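Local coordinates for CBS domain protein (Shewanella oneidensis, PDB 3LHH) that binds adenosine monophosphate between its paired CBS domains, one part of a longer membrane protein that may also bind flavin adenine dinucleotide, at residues A[58-63]-A[81-86]; A[114-119]-A[139-144]. One frame throughout, in Å; residues are numbered along the deposited sequence. Where two conformers were deposited one is given.

How the contacts relate
Contact 1 and contact 2 belong to the two successive CBS repeats of one module, and contact 1 closes along the chain before contact 2 opens. Their centres are about 17 Å apart and their nearest atoms about 6 Å apart, so they do not touch. Contact 1, between 58-63 and 81-86, knits loops at the ends of two parallel strands; the side chain of Cys81 is about 11 Å from the bound AMP. Contact 2, between 114-119 and 139-144, pairs two parallel strands nearer the centre of the chain. There Met139 touches the nucleotide, while the side chain of Phe141 remains about 8 Å from it.

Contact 1: A[58-63]-A[81-86]; sequences DLNLPL and CRNNVD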
# COMPACT_ATOMS: atom_id res chain seq x y z
N ASP A 58 -2.88 11.07 -3.36
CA ASP A 58 -3.89 11.30 -4.40
C ASP A 58 -3.24 12.05 -5.56
O ASP A 58 -2.77 13.18 -5.42
CB ASP A 58 -5.09 12.07 -3.83
CG ASP A 58 -6.29 12.15 -4.80
OD1 ASP A 58 -6.11 12.10 -6.04
OD2 ASP A 58 -7.43 12.28 -4.30
N LEU A 59 -3.19 11.38 -6.70
CA LEU A 59 -2.61 11.96 -7.89
C LEU A 59 -3.40 13.16 -8.37
O LEU A 59 -2.89 13.94 -9.17
CB LEU A 59 -2.59 10.92 -9.01
CG LEU A 59 -1.53 9.85 -8.87
CD1 LEU A 59 -1.61 8.90 -10.05
CD2 LEU A 59 -0.15 10.51 -8.78
N ASN A 60 -4.66 13.30 -7.94
CA ASN A 60 -5.46 14.47 -8.31
C ASN A 60 -5.26 15.67 -7.39
O ASN A 60 -5.85 16.74 -7.61
CB ASN A 60 -6.96 14.12 -8.42
CG ASN A 60 -7.28 13.25 -9.66
OD1 ASN A 60 -8.23 12.47 -9.65
ND2 ASN A 60 -6.48 13.38 -10.71
N LEU A 61 -4.43 15.49 -6.36
CA LEU A 61 -4.06 16.56 -5.44
C LEU A 61 -2.72 17.15 -5.83
O LEU A 61 -1.95 16.50 -6.52
CB LEU A 61 -3.99 16.06 -4.00
CG LEU A 61 -5.29 15.61 -3.35
CD1 LEU A 61 -5.02 15.27 -1.88
CD2 LEU A 61 -6.37 16.72 -3.49
N PRO A 62 -2.44 18.39 -5.37
CA PRO A 62 -1.16 19.05 -5.65
C PRO A 62 0.02 18.25 -5.05
O PRO A 62 -0.14 17.63 -4.00
CB PRO A 62 -1.29 20.40 -4.91
CG PRO A 62 -2.70 20.52 -4.52
CD PRO A 62 -3.27 19.16 -4.43
N LEU A 63 1.17 18.29 -5.70
CA LEU A 63 2.37 17.62 -5.18
C LEU A 63 2.65 17.99 -3.73
O LEU A 63 3.06 17.15 -2.94
CB LEU A 63 3.59 17.93 -6.03
CG LEU A 63 4.88 17.29 -5.48
CD1 LEU A 63 4.76 15.78 -5.40
CD2 LEU A 63 6.10 17.67 -6.30
N CYS A 81 -3.72 6.70 -5.32
CA CYS A 81 -4.96 6.54 -6.03
C CYS A 81 -5.33 7.83 -6.75
O CYS A 81 -4.54 8.78 -6.80
CB CYS A 81 -6.05 6.13 -5.05
SG CYS A 81 -6.47 7.48 -3.94
N ARG A 82 -6.52 7.82 -7.35
CA ARG A 82 -7.07 9.03 -7.94
C ARG A 82 -8.40 9.31 -7.30
O ARG A 82 -9.30 8.49 -7.34
CB ARG A 82 -7.23 8.88 -9.45
CG ARG A 82 -5.93 8.94 -10.21
CD ARG A 82 -6.18 9.23 -11.67
NE ARG A 82 -5.06 8.80 -12.50
CZ ARG A 82 -4.06 9.59 -12.88
NH1 ARG A 82 -4.04 10.87 -12.52
NH2 ARG A 82 -3.09 9.09 -13.64
N ASN A 83 -8.50 10.49 -6.68
CA ASN A 83 -9.72 10.92 -6.01
C ASN A 83 -10.03 10.11 -4.76
O ASN A 83 -10.26 10.67 -3.69
CB ASN A 83 -10.93 10.90 -6.96
CG ASN A 83 -10.67 11.67 -8.24
OD1 ASN A 83 -10.94 11.18 -9.34
ND2 ASN A 83 -10.13 12.87 -8.10
N ASN A 84 -10.04 8.80 -4.89
CA ASN A 84 -10.33 7.95 -3.74
C ASN A 84 -9.67 6.60 -3.88
O ASN A 84 -9.19 6.22 -4.94
CB ASN A 84 -11.85 7.79 -3.52
CG ASN A 84 -12.53 7.07 -4.67
OD1 ASN A 84 -12.42 5.85 -4.81
ND2 ASN A 84 -13.26 7.82 -5.50
N VAL A 85 -9.70 5.87 -2.78
CA VAL A 85 -8.97 4.63 -2.62
C VAL A 85 -9.53 3.50 -3.51
O VAL A 85 -8.86 2.51 -3.76
CB VAL A 85 -8.96 4.27 -1.13
CG1 VAL A 85 -9.96 3.18 -0.81
CG2 VAL A 85 -7.57 3.91 -0.68
N ASP A 86 -10.74 3.69 -4.03
CA ASP A 86 -11.33 2.70 -4.94
C ASP A 86 -10.90 2.92 -6.38
O ASP A 86 -11.39 2.26 -7.29
CB ASP A 86 -12.86 2.68 -4.83
CG ASP A 86 -13.32 2.04 -3.54
OD1 ASP A 86 -13.25 0.80 -3.45
OD2 ASP A 86 -13.73 2.78 -2.62
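Leu59 CD1 lies over the centre of one face of the Arg82 guanidinium, 3.8 Å above its plane, in the conformer given, one of two, and the Asn60 side chain lies near the edge of the same group. With CG anti to its carbonyl carbon (chi1 -74°) and the chain extended from CG to NE, Arg82 carries its flat end across Leu59 at a slant. The Asp58 carboxylate is gripped on both faces: Asn60 N and Asn83 N reach OD1 from opposite sides of its plane. The bond from Asn60 N, 2.7 Å to Asp58 OD1, closes an Asx turn at the start of the type I turn from Asp58 to Leu61. Asn83 N crosses from the other segment, 3.0 Å from Asp58 OD1, and comes from above the carboxylate plane, 38° out of it. A chi1 of -171° swings the Asp58 carboxylate beside its own carbonyl carbon and toward the Asn83 backbone. Without the carboxylate, as with an alanine here, Asn60 N and Asn83 N would probably lose the acceptor they share, leaving the two loops less firmly tied. Next to these bonds the backbones join directly: Leu59 N gives a nearly straight bond to Cys81 O at 2.9 Å, and Asp58 CA brings its hydrogen to the same oxygen. Asp58 and Cys81 thus form a parallel bridge, with their side chains on one face of the sheet. The pairing ends strands 57-58 and 77-81 of a three-stranded sheet in the first CBS repeat, where Cys81 packs on Met88 and Arg82 on Val89 of the antiparallel strand 88-93. Beyond the turn, Pro62 is the N-cap residue of helix 63-71, whose Asn66 ND2 binds Asp58 O.

Contact 2: A[114-119]-A[139-144]; sequences KNCNFV and MVFVVD
Asn117, Phe118 and Val119 run parallel to Met139-Val143, the strand axes 4.6 Å apart at closest approach and inclined by 41°, and three backbone bonds join them: Phe141 N to Asn117 O, Val119 N to Phe141 O, the shortest at 2.8 Å, and Val143 N to Val119 O. Phe118 and Phe141 pair on one face of the sheet. Their rings meet obliquely, planes 43° apart and centroids 5.5 Å apart, with Phe141 CD2 over one face of the Phe118 ring, displaced toward its rim. Phe118 CD2 touches Phe141 CB at 3.7 Å and lies equally near Val143 CG1. With CG anti to its carbonyl carbon (chi1 -61°), Phe141 turns its CD2-CE2 edge to Cys116. That residue comes in near the ring plane: its CB approaches Phe141 CE2 to 3.2 Å, and its SG lies 4.9 Å from the centroid of the Phe141 ring, in a sulfur-aromatic contact at the edge. On the opposite face of the sheet, Val119 CG2 meets Val142 CG2 at 3.9 Å. Where the strands part, a water takes over, accepting from Asn117 N and donating to Met139 O. These strands and helix 125-135 form a beta-alpha-beta unit of the second CBS repeat. The helix covers the valine face, His131 packing on Val119 and Val140, while Met88 and Ile91 of strand 88-93, from the first repeat, reach Phe141 on the aromatic face. Strand 139-143 is flanked on its other edge by the antiparallel strand 149-154, and 117-120 is an outermost strand of the sheet.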
# COMPACT_ATOMS: atom_id res chain seq x y z
N LYS A 114 4.72 2.67 -8.49
CA LYS A 114 5.10 1.30 -8.83
C LYS A 114 3.85 0.44 -8.77
O LYS A 114 2.86 0.81 -8.11
CB LYS A 114 6.14 0.77 -7.85
CG LYS A 114 7.30 1.73 -7.58
CD LYS A 114 8.11 1.99 -8.84
CE LYS A 114 9.19 3.04 -8.61
NZ LYS A 114 9.98 3.29 -9.85
N ASN A 115 3.89 -0.71 -9.44
CA ASN A 115 2.72 -1.57 -9.56
C ASN A 115 2.24 -2.15 -8.24
O ASN A 115 3.02 -2.42 -7.35
CB ASN A 115 2.97 -2.72 -10.54
CG ASN A 115 1.79 -3.67 -10.63
OD1 ASN A 115 0.66 -3.24 -10.88
ND2 ASN A 115 2.03 -4.96 -10.41
N CYS A 116 0.94 -2.37 -8.14
CA CYS A 116 0.33 -2.90 -6.94
C CYS A 116 -0.45 -4.15 -7.29
O CYS A 116 -1.12 -4.20 -8.32
CB CYS A 116 -0.63 -1.86 -6.36
SG CYS A 116 -2.03 -1.46 -7.45
N ASN A 117 -0.37 -5.17 -6.44
CA ASN A 117 -1.15 -6.37 -6.67
C ASN A 117 -2.40 -6.44 -5.81
O ASN A 117 -2.39 -6.03 -4.66
CB ASN A 117 -0.30 -7.63 -6.50
CG ASN A 117 0.65 -7.83 -7.65
OD1 ASN A 117 0.41 -7.33 -8.76
ND2 ASN A 117 1.73 -8.54 -7.41
N PHE A 118 -3.47 -6.94 -6.40
CA PHE A 118 -4.71 -7.16 -5.69
C PHE A 118 -4.91 -8.65 -5.45
O PHE A 118 -4.51 -9.47 -6.27
CB PHE A 118 -5.87 -6.63 -6.52
CG PHE A 118 -5.87 -5.15 -6.68
CD1 PHE A 118 -5.12 -4.55 -7.67
CD2 PHE A 118 -6.63 -4.35 -5.84
CE1 PHE A 118 -5.12 -3.17 -7.83
CE2 PHE A 118 -6.65 -2.97 -5.99
CZ PHE A 118 -5.88 -2.38 -6.98
N VAL A 119 -5.52 -9.00 -4.33
CA VAL A 119 -5.89 -10.37 -4.06
C VAL A 119 -7.29 -10.43 -3.46
O VAL A 119 -7.73 -9.49 -2.81
CB VAL A 119 -4.91 -11.01 -3.10
CG1 VAL A 119 -3.52 -11.04 -3.73
CG2 VAL A 119 -4.91 -10.27 -1.77
N MSE A 139 3.63 -4.96 0.01
CA MSE A 139 2.25 -4.56 0.26
C MSE A 139 1.31 -5.14 -0.80
O MSE A 139 1.61 -5.09 -1.99
CB MSE A 139 2.22 -3.03 0.23
CG MSE A 139 0.89 -2.36 0.39
SE MSE A 139 1.18 -0.41 0.57
CE MSE A 139 2.03 -0.36 2.32
N VAL A 140 0.18 -5.72 -0.38
CA VAL A 140 -0.85 -6.18 -1.33
C VAL A 140 -2.21 -5.62 -0.92
O VAL A 140 -2.48 -5.41 0.27
CB VAL A 140 -0.96 -7.72 -1.40
CG1 VAL A 140 0.36 -8.35 -1.84
CG2 VAL A 140 -1.41 -8.28 -0.07
N PHE A 141 -3.05 -5.36 -1.92
CA PHE A 141 -4.40 -4.87 -1.68
C PHE A 141 -5.41 -6.01 -1.71
O PHE A 141 -5.33 -6.91 -2.54
CB PHE A 141 -4.77 -3.81 -2.71
CG PHE A 141 -3.88 -2.59 -2.67
CD1 PHE A 141 -3.75 -1.84 -1.51
CD2 PHE A 141 -3.18 -2.19 -3.80
CE1 PHE A 141 -2.92 -0.73 -1.48
CE2 PHE A 141 -2.36 -1.07 -3.77
CZ PHE A 141 -2.23 -0.34 -2.61
N VAL A 142 -6.36 -5.96 -0.79
CA VAL A 142 -7.37 -6.99 -0.66
C VAL A 142 -8.75 -6.45 -1.05
O VAL A 142 -9.17 -5.40 -0.57
CB VAL A 142 -7.41 -7.51 0.78
CG1 VAL A 142 -8.43 -8.63 0.91
CG2 VAL A 142 -6.01 -7.99 1.19
N VAL A 143 -9.45 -7.18 -1.92
CA VAL A 143 -10.79 -6.79 -2.35
C VAL A 143 -11.82 -7.84 -1.95
O VAL A 143 -11.47 -9.01 -1.76
CB VAL A 143 -10.87 -6.61 -3.89
CG1 VAL A 143 -9.79 -5.65 -4.37
CG2 VAL A 143 -10.74 -7.97 -4.60
N ASP A 144 -13.08 -7.42 -1.80
CA ASP A 144 -14.17 -8.37 -1.54
C ASP A 144 -14.75 -8.92 -2.85
O ASP A 144 -14.17 -8.72 -3.92
CB ASP A 144 -15.27 -7.77 -0.65
CG ASP A 144 -15.93 -6.52 -1.26
OD1 ASP A 144 -15.92 -6.35 -2.50
OD2 ASP A 144 -16.48 -5.71 -0.47
O HOH W 1 1.72 -5.55 -4.63